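Domain of Unknown Function with a Cystatin-Like Fold (Nostoc punctiforme, PDB 2RGQ) is of unknown function but carries a SnoaL-like domain of the NTF2 clan, a cystatin-like fold that in relatives often encloses a ligand pocket or active site. Local coordinates at residues N30-F35 with E53-F58. Numbering follows the deposited sequence.
Sequences NYLATF and ELRQGF
L54 meets two residues of the facing segment at once. Its CB presses on L32 CD2 at 3.4 Å, tighter than ordinary carbon contact, as the two leucines pass in opposite senses. Its methyls reach on to F35: CD1 sits 3.5 Å from F35 CG, and CD2 stands over the middle of the same face, a CH-pi contact 3.9 Å from the ring centroid. The other L32 methyl, CD1, lies over one face of the R55 guanidinium, nearer the edge of the group than its middle and 3.4 Å from NH2; a bend in the R55 chain at its third torsion brings the guanidinium over L32, and its NH2 is also salt-bridged to E29.

Y31 works on F58. With CG anti to the backbone N (chi1 174°), the tyrosine ring reaches across and takes F58 CD1 over the centre of one face, 3.3 Å from Y31 CG. The two ring planes meet obliquely, at 50°. No direct hydrogen bond spans the two segments, but a water does, 2.7 Å from Y31 OH and donating to L54 O, an oxygen that also takes the helical bond from F58 N. At the turn from L32 to F35, Y31 O accepts from both T34 N and T34 OG1, tying the threonine back to the carbonyl of Y31.

The contact thus seats helix 28-32 and the L32-F35 turn against helix 51-66, beside the sheet of this cystatin-like fold. F19 of helix 6-25 meets Y31 and F35, while L41 of strand 39-43 touches Y31, F35 and L54, joining this largely apolar cluster of side chains to the long helix and the sheet.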
loop_
_atom_site.group_PDB
_atom_site.type_symbol
_atom_site.label_atom_id
_atom_site.label_comp_id
_atom_site.label_asym_id
_atom_site.label_seq_id
_atom_site.Cartn_x
_atom_site.Cartn_y
_atom_site.Cartn_z
ATOM N N ASN B 30 -3.769 19.522 -9.085
ATOM C CA ASN B 30 -3.641 18.737 -7.844
ATOM C C ASN B 30 -2.268 18.128 -7.696
ATOM O O ASN B 30 -1.829 17.942 -6.579
ATOM C CB ASN B 30 -4.759 17.727 -7.719
ATOM C CG ASN B 30 -6.052 18.407 -7.247
ATOM O OD1 ASN B 30 -6.009 19.357 -6.422
ATOM N ND2 ASN B 30 -7.171 17.981 -7.778
ATOM N N TYR B 31 -1.596 17.852 -8.824
ATOM C CA TYR B 31 -0.207 17.442 -8.806
ATOM C C TYR B 31 0.672 18.552 -8.213
ATOM O O TYR B 31 1.447 18.306 -7.241
ATOM C CB TYR B 31 0.260 17.093 -10.214
ATOM C CG TYR B 31 1.749 16.784 -10.360
ATOM C CD1 TYR B 31 2.244 15.496 -10.142
ATOM C CD2 TYR B 31 2.649 17.780 -10.787
ATOM C CE1 TYR B 31 3.576 15.185 -10.338
ATOM C CE2 TYR B 31 3.993 17.500 -10.964
ATOM C CZ TYR B 31 4.467 16.182 -10.742
ATOM O OH TYR B 31 5.793 15.821 -10.912
ATOM N N LEU B 32 0.514 19.755 -8.745
ATOM C CA LEU B 32 1.344 20.889 -8.328
ATOM C C LEU B 32 1.150 21.272 -6.872
ATOM O O LEU B 32 2.088 21.667 -6.226
ATOM C CB LEU B 32 1.121 22.103 -9.253
ATOM C CG LEU B 32 1.682 21.961 -10.667
ATOM C CD1 LEU B 32 1.120 23.135 -11.563
ATOM C CD2 LEU B 32 3.250 21.828 -10.696
ATOM N N ALA B 33 -0.067 21.079 -6.368
ATOM C CA ALA B 33 -0.426 21.369 -4.965
ATOM C C ALA B 33 0.372 20.586 -3.921
ATOM O O ALA B 33 0.447 20.982 -2.736
ATOM C CB ALA B 33 -1.897 21.072 -4.789
ATOM N N THR B 34 0.870 19.414 -4.322
ATOM C CA THR B 34 1.695 18.569 -3.433
ATOM C C THR B 34 3.099 19.143 -3.202
ATOM O O THR B 34 3.746 18.771 -2.230
ATOM C CB THR B 34 1.845 17.110 -3.971
ATOM O OG1 THR B 34 2.706 17.080 -5.121
ATOM C CG2 THR B 34 0.468 16.496 -4.269
ATOM N N PHE B 35 3.551 20.054 -4.056
ATOM C CA PHE B 35 4.870 20.632 -3.959
ATOM C C PHE B 35 4.881 21.994 -3.301
ATOM O O PHE B 35 3.991 22.826 -3.530
ATOM C CB PHE B 35 5.519 20.812 -5.339
ATOM C CG PHE B 35 5.996 19.540 -5.955
ATOM C CD1 PHE B 35 7.273 19.073 -5.702
ATOM C CD2 PHE B 35 5.156 18.804 -6.798
ATOM C CE1 PHE B 35 7.708 17.900 -6.253
ATOM C CE2 PHE B 35 5.591 17.603 -7.342
ATOM C CZ PHE B 35 6.875 17.164 -7.069
ATOM N N GLU B 53 8.488 24.760 -13.993
ATOM C CA GLU B 53 9.206 23.562 -14.433
ATOM C C GLU B 53 8.472 22.304 -14.034
ATOM O O GLU B 53 8.515 21.337 -14.799
ATOM C CB GLU B 53 10.634 23.473 -13.908
ATOM C CG GLU B 53 11.551 24.600 -14.389
ATOM C CD GLU B 53 13.015 24.378 -14.003
ATOM O OE1 GLU B 53 13.300 23.394 -13.252
ATOM O OE2 GLU B 53 13.878 25.182 -14.486
ATOM N N LEU B 54 7.823 22.293 -12.868
ATOM C CA LEU B 54 7.091 21.073 -12.446
ATOM C C LEU B 54 5.932 20.815 -13.404
ATOM O O LEU B 54 5.657 19.654 -13.797
ATOM C CB LEU B 54 6.606 21.164 -10.983
ATOM C CG LEU B 54 7.684 21.073 -9.860
ATOM C CD1 LEU B 54 7.165 21.652 -8.518
ATOM C CD2 LEU B 54 8.269 19.631 -9.696
ATOM N N ARG B 55 5.226 21.887 -13.760
ATOM C CA ARG B 55 4.121 21.785 -14.725
ATOM C C ARG B 55 4.614 21.204 -16.066
ATOM O O ARG B 55 4.011 20.301 -16.594
ATOM C CB ARG B 55 3.483 23.154 -14.959
ATOM C CG ARG B 55 2.296 23.182 -15.941
ATOM C CD ARG B 55 1.848 24.616 -16.150
ATOM N NE ARG B 55 1.284 25.189 -14.929
ATOM C CZ ARG B 55 0.035 25.048 -14.517
ATOM N NH1 ARG B 55 -0.852 24.342 -15.197
ATOM N NH2 ARG B 55 -0.320 25.613 -13.383
ATOM N N GLN B 56 5.684 21.748 -16.622
ATOM C CA GLN B 56 6.261 21.199 -17.866
ATOM C C GLN B 56 6.725 19.745 -17.716
ATOM O O GLN B 56 6.496 18.917 -18.599
ATOM C CB GLN B 56 7.452 22.057 -18.350
ATOM C CG GLN B 56 7.116 23.464 -18.804
ATOM C CD GLN B 56 6.089 23.495 -19.942
ATOM O OE1 GLN B 56 6.226 22.807 -20.967
ATOM N NE2 GLN B 56 5.048 24.302 -19.749
ATOM N N GLY B 57 7.412 19.455 -16.611
ATOM C CA GLY B 57 7.859 18.113 -16.280
ATOM C C GLY B 57 6.734 17.076 -16.215
ATOM O O GLY B 57 6.886 15.944 -16.641
ATOM N N PHE B 58 5.610 17.491 -15.656
ATOM C CA PHE B 58 4.421 16.684 -15.546
ATOM C C PHE B 58 4.002 16.169 -16.936
ATOM O O PHE B 58 3.906 14.960 -17.151
ATOM C CB PHE B 58 3.353 17.541 -14.895
ATOM C CG PHE B 58 2.038 16.862 -14.689
ATOM C CD1 PHE B 58 1.841 16.066 -13.594
ATOM C CD2 PHE B 58 0.974 17.085 -15.552
ATOM C CE1 PHE B 58 0.611 15.518 -13.359
ATOM C CE2 PHE B 58 -0.280 16.494 -15.311
ATOM C CZ PHE B 58 -0.440 15.729 -14.241
HETATM O O HOH W 1 7.073 17.501 -12.522
#